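Local coordinates for protein alpha-glucosidase (Pseudoalteromonas sp. K8, PDB 5HQA) that hydrolyses alpha-glucosidic bonds as a calcium-containing glycoside hydrolase family 97 enzyme that is activated by chloride, at residues 559-562 and 566-569. Sequence-based numbering, arbitrary orientation.
Sequences ALDG and DFIV. With MG (magnesium ion), chain F.
Ala559 sets its CB 4.2 Å from Ile568 CD1, a methyl-to-methyl touch; the small alanine fits where Val238 and Val241 of helix 237-241 also touch it. At Leu560 the backbone N-H bonds to Val569 O (2.8 Å), while CD1 meets Val569 CG1 obliquely, a leucine suiting this apolar edge beside Phe604. The chain turns a corner at Asp561; its carbonyl O accepts Val569 N (3.0 Å) in an antiparallel hydrogen-bonded pair, but the return bond comes from Leu560 N and the buried Asp561 N finds no partner. With CG anti to the backbone N (chi1 -166°), the Asp561 carboxylate stands nearly perpendicular to the Phe567 ring, OD1 in the ring plane at its edge, 3.6 Å from CZ. OD2 takes the N-H of Gly562 from above the carboxylate plane. With alanine in its place, that N-H would probably lose its acceptor and the ring edge its polar neighbour. Gly562 lays CA over the ring face, 3.6 Å from the centroid, in a CH-pi contact; a CB would collide with Phe567 O, and the backbone angles alone exclude one. Asp566, which with Phe567 forms a classic beta bulge, binds magnesium through OD1 at 2.1 Å, joined by Gly565, Asp592 and three waters. This hairpin of strands 554-563 and 567-574 edges the C-terminal antiparallel sheet: Ile568 pairs with Val590 of strand 585-591, while Ile598 of strand 596-601 packs on Asp561 and Phe567.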
loop_
_atom_site.group_PDB
_atom_site.type_symbol
_atom_site.label_atom_id
_atom_site.label_comp_id
_atom_site.label_asym_id
_atom_site.label_seq_id
_atom_site.Cartn_x
_atom_site.Cartn_y
_atom_site.Cartn_z
ATOM N N ALA A 559 -10.983 9.478 7.773
ATOM C CA ALA A 559 -10.349 9.159 9.048
ATOM C C ALA A 559 -10.814 10.206 10.055
ATOM O O ALA A 559 -10.468 11.387 9.934
ATOM C CB ALA A 559 -8.828 9.133 8.916
ATOM N N LEU A 560 -11.629 9.779 11.026
ATOM C CA LEU A 560 -12.273 10.714 11.945
ATOM C C LEU A 560 -11.344 11.171 13.058
ATOM O O LEU A 560 -11.454 12.309 13.523
ATOM C CB LEU A 560 -13.508 10.072 12.569
ATOM C CG LEU A 560 -14.626 9.683 11.607
ATOM C CD1 LEU A 560 -15.713 8.929 12.349
ATOM C CD2 LEU A 560 -15.185 10.928 10.962
ATOM N N ASP A 561 -10.453 10.300 13.512
ATOM C CA ASP A 561 -9.606 10.592 14.658
ATOM C C ASP A 561 -8.499 9.548 14.677
ATOM O O ASP A 561 -8.608 8.502 14.030
ATOM C CB ASP A 561 -10.420 10.570 15.956
ATOM C CG ASP A 561 -9.678 11.181 17.127
ATOM O OD1 ASP A 561 -10.195 11.055 18.258
ATOM O OD2 ASP A 561 -8.587 11.777 16.926
ATOM N N GLY A 562 -7.430 9.842 15.403
ATOM C CA GLY A 562 -6.346 8.885 15.494
ATOM C C GLY A 562 -5.060 9.545 15.920
ATOM O O GLY A 562 -4.937 10.771 15.976
ATOM N N ASP A 566 -1.086 4.619 18.061
ATOM C CA ASP A 566 -2.022 4.531 19.175
ATOM C C ASP A 566 -3.410 4.091 18.742
ATOM O O ASP A 566 -3.930 3.111 19.286
ATOM C CB ASP A 566 -2.109 5.876 19.917
ATOM C CG ASP A 566 -0.850 6.195 20.701
ATOM O OD1 ASP A 566 -0.003 5.282 20.890
ATOM O OD2 ASP A 566 -0.709 7.361 21.135
ATOM N N PHE A 567 -4.037 4.778 17.786
ATOM C CA PHE A 567 -5.379 4.367 17.369
ATOM C C PHE A 567 -5.754 5.064 16.074
ATOM O O PHE A 567 -5.126 6.046 15.672
ATOM C CB PHE A 567 -6.435 4.674 18.444
ATOM C CG PHE A 567 -6.789 6.137 18.570
ATOM C CD1 PHE A 567 -5.946 7.020 19.246
ATOM C CD2 PHE A 567 -7.984 6.628 18.040
ATOM C CE1 PHE A 567 -6.279 8.374 19.382
ATOM C CE2 PHE A 567 -8.326 7.973 18.168
ATOM C CZ PHE A 567 -7.472 8.851 18.839
ATOM N N ILE A 568 -6.807 4.551 15.433
ATOM C CA ILE A 568 -7.400 5.211 14.272
ATOM C C ILE A 568 -8.873 4.825 14.201
ATOM O O ILE A 568 -9.256 3.708 14.564
ATOM C CB ILE A 568 -6.663 4.869 12.949
ATOM C CG1 ILE A 568 -7.349 5.575 11.769
ATOM C CG2 ILE A 568 -6.614 3.368 12.733
ATOM C CD1 ILE A 568 -6.443 6.192 10.776
ATOM N N VAL A 569 -9.700 5.772 13.745
ATOM C CA VAL A 569 -11.129 5.576 13.516
ATOM C C VAL A 569 -11.439 6.002 12.088
ATOM O O VAL A 569 -11.178 7.153 11.712
ATOM C CB VAL A 569 -11.992 6.383 14.499
ATOM C CG1 VAL A 569 -13.476 6.069 14.277
ATOM C CG2 VAL A 569 -11.579 6.093 15.935
HETATM MG MG MG F . 0.870 3.402 20.937
HETATM O O HOH W 1 1.926 1.669 20.966
HETATM O O HOH W 2 1.271 3.566 22.980
HETATM O O HOH W 3 2.651 4.374 20.487
#